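Ras-related protein Rab-21 (Homo sapiens, PDB 1Z0I) belongs to the Rab branch of the Ras-like small G proteins, P-loop guanine-nucleotide-binding switches, and is seen here with bound GDP. Local coordinates at residues S21-Y26 with L57-T62. Sequence-based numbering, arbitrary orientation.
Sequences SLVLRY and LAIWDT. With GDP (guanosine-5'-diphosphate), chain C.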
# COMPACT_ATOMS: atom_id res chain seq x y z
N SER A 21 -8.76 2.30 4.42
CA SER A 21 -9.23 3.55 3.80
C SER A 21 -8.68 3.69 2.39
O SER A 21 -9.40 4.15 1.49
CB SER A 21 -8.88 4.77 4.63
OG SER A 21 -9.30 4.59 5.97
N LEU A 22 -7.43 3.28 2.22
CA LEU A 22 -6.74 3.34 0.92
C LEU A 22 -7.42 2.44 -0.11
O LEU A 22 -7.62 2.86 -1.26
CB LEU A 22 -5.27 2.93 1.04
CG LEU A 22 -4.13 3.86 1.47
CD1 LEU A 22 -2.81 3.19 1.10
CD2 LEU A 22 -4.21 5.22 0.84
N VAL A 23 -7.76 1.21 0.29
CA VAL A 23 -8.44 0.33 -0.66
C VAL A 23 -9.86 0.85 -0.96
O VAL A 23 -10.27 0.89 -2.10
CB VAL A 23 -8.37 -1.20 -0.27
CG1 VAL A 23 -8.77 -1.45 1.16
CG2 VAL A 23 -9.21 -2.04 -1.21
N LEU A 24 -10.57 1.31 0.07
CA LEU A 24 -11.92 1.84 -0.17
C LEU A 24 -11.95 3.11 -1.01
O LEU A 24 -12.87 3.30 -1.81
CB LEU A 24 -12.70 1.99 1.14
CG LEU A 24 -13.24 0.64 1.63
CD1 LEU A 24 -13.68 0.71 3.07
CD2 LEU A 24 -14.36 0.10 0.74
N ARG A 25 -10.94 3.97 -0.83
CA ARG A 25 -10.84 5.19 -1.61
C ARG A 25 -10.54 4.89 -3.09
O ARG A 25 -11.19 5.44 -3.99
CB ARG A 25 -9.80 6.16 -1.01
CG ARG A 25 -9.62 7.49 -1.79
CD ARG A 25 -10.91 8.33 -1.84
NE ARG A 25 -10.88 9.45 -0.89
CZ ARG A 25 -11.82 10.39 -0.79
NH1 ARG A 25 -12.89 10.39 -1.57
NH2 ARG A 25 -11.69 11.35 0.12
N TYR A 26 -9.56 4.01 -3.32
CA TYR A 26 -9.14 3.67 -4.68
C TYR A 26 -10.23 2.97 -5.46
O TYR A 26 -10.42 3.27 -6.64
CB TYR A 26 -7.88 2.80 -4.70
CG TYR A 26 -7.36 2.49 -6.10
CD1 TYR A 26 -6.94 3.52 -6.96
CD2 TYR A 26 -7.27 1.17 -6.57
CE1 TYR A 26 -6.47 3.26 -8.25
CE2 TYR A 26 -6.78 0.89 -7.86
CZ TYR A 26 -6.38 1.94 -8.69
OH TYR A 26 -5.89 1.68 -9.94
N LEU A 57 -6.76 -6.32 -11.29
CA LEU A 57 -6.09 -6.12 -10.00
C LEU A 57 -6.94 -6.62 -8.83
O LEU A 57 -8.09 -6.21 -8.66
CB LEU A 57 -5.70 -4.65 -9.84
CG LEU A 57 -4.71 -4.24 -8.77
CD1 LEU A 57 -3.29 -4.73 -9.08
CD2 LEU A 57 -4.74 -2.74 -8.66
N ALA A 58 -6.36 -7.51 -8.03
CA ALA A 58 -7.02 -7.99 -6.82
C ALA A 58 -6.30 -7.43 -5.59
O ALA A 58 -5.14 -7.78 -5.32
CB ALA A 58 -7.05 -9.52 -6.80
N ILE A 59 -6.98 -6.54 -4.87
CA ILE A 59 -6.38 -5.85 -3.74
C ILE A 59 -6.91 -6.44 -2.44
O ILE A 59 -8.11 -6.40 -2.18
CB ILE A 59 -6.63 -4.31 -3.82
CG1 ILE A 59 -6.20 -3.77 -5.18
CG2 ILE A 59 -5.95 -3.57 -2.65
CD1 ILE A 59 -7.03 -2.56 -5.67
N TRP A 60 -5.99 -6.97 -1.64
CA TRP A 60 -6.29 -7.71 -0.41
C TRP A 60 -6.06 -6.85 0.84
O TRP A 60 -5.09 -6.07 0.91
CB TRP A 60 -5.40 -8.96 -0.35
CG TRP A 60 -5.82 -10.06 -1.31
CD1 TRP A 60 -5.92 -9.98 -2.67
CD2 TRP A 60 -6.19 -11.40 -0.96
NE1 TRP A 60 -6.35 -11.17 -3.19
CE2 TRP A 60 -6.52 -12.07 -2.17
CE3 TRP A 60 -6.30 -12.10 0.25
CZ2 TRP A 60 -6.94 -13.40 -2.19
CZ3 TRP A 60 -6.71 -13.43 0.22
CH2 TRP A 60 -7.04 -14.06 -1.00
N ASP A 61 -6.92 -7.02 1.84
CA ASP A 61 -6.84 -6.28 3.10
C ASP A 61 -7.17 -7.23 4.25
O ASP A 61 -7.91 -8.19 4.07
CB ASP A 61 -7.80 -5.07 3.06
CG ASP A 61 -7.73 -4.19 4.29
OD1 ASP A 61 -8.81 -3.74 4.75
OD2 ASP A 61 -6.63 -3.91 4.80
N THR A 62 -6.62 -6.98 5.43
CA THR A 62 -6.96 -7.75 6.65
C THR A 62 -7.22 -6.87 7.87
O THR A 62 -6.50 -5.90 8.10
CB THR A 62 -5.88 -8.83 6.99
OG1 THR A 62 -6.37 -9.68 8.03
CG2 THR A 62 -4.53 -8.21 7.43
PB GDP C . -6.20 0.43 9.11
O1B GDP C . -6.31 -0.16 10.50
O2B GDP C . -4.76 0.36 8.69
O3B GDP C . -7.08 -0.34 8.14
O3A GDP C . -6.69 1.99 9.19
PA GDP C . -8.17 2.54 8.82
O1A GDP C . -8.41 2.59 7.31
O2A GDP C . -9.30 1.81 9.46
O5' GDP C . -8.14 4.05 9.34
C5' GDP C . -7.98 4.42 10.70
C4' GDP C . -8.55 5.84 10.90
O4' GDP C . -7.75 6.86 10.28
C3' GDP C . -9.94 6.00 10.32
O3' GDP C . -10.58 6.96 11.14
C2' GDP C . -9.73 6.68 8.99
O2' GDP C . -10.92 7.39 8.58
C1' GDP C . -8.54 7.57 9.31
N9 GDP C . -7.74 7.89 8.10
C8 GDP C . -7.36 7.02 7.15
N7 GDP C . -6.65 7.64 6.18
C5 GDP C . -6.54 8.93 6.51
C6 GDP C . -5.91 10.12 5.90
O6 GDP C . -5.29 10.03 4.82
N1 GDP C . -6.03 11.28 6.56
C2 GDP C . -6.71 11.40 7.73
N2 GDP C . -6.77 12.63 8.30
N3 GDP C . -7.33 10.35 8.35
C4 GDP C . -7.27 9.11 7.79
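Helix segment 21-26 runs roughly antiparallel to strand segment 57-60, at 148° and with 9.8 Å between the axes. Val23 faces Ile59, with their CA atoms 7.2 Å apart. The contact is apolar and lies on one face of the sheet. Every second residue of the strand and its continuation, Leu57, Ile59 and Asp61, points at the helix. Val23 and Tyr26, three residues apart on the helix, point back. The Val23 and Ile59 side chains lie alongside each other, pointing opposite ways. Val23 CG2 meets Ile59 CG2 at 3.9 Å. The other methyl, Val23 CG1, is turned to Asp61 instead, 4.2 Å from Asp61 CB. The Tyr26 side chain lies roughly perpendicular to that of Ile59. With CG anti to the backbone N (chi1 -176°), the Tyr26 ring reaches toward the Leu57 and Ile59 side chains. Ile59 CD1 lies at the edge of this ring, close to its plane, 3.8 Å from Tyr26 CD2. Leu57 CD2 approaches the same ring obliquely, 4.2 Å from Tyr26 CE2.

At the nucleotide end, Ser21 grips one alpha-phosphate oxygen twice. Ser21 N donates to GDP O1A at 2.9 Å and Ser21 OG to GDP O1A at 2.6 Å. Asp61 OD1 is hydrogen-bonded to Thr20 OG1, and the Asp61 side chain lies near the magnesium ion. The contact thus joins the helix after the P-loop to the strand leading to the magnesium site, as in other Ras-family G domains. Around it, strand 53-60 lies between strands 43-50 and 5-12. Leu44 touches Val23, and Leu11 touches Ile59. Helix 156-169 packs against both segments: Phe160 stacks with Tyr26 and Cys164 touches Leu57.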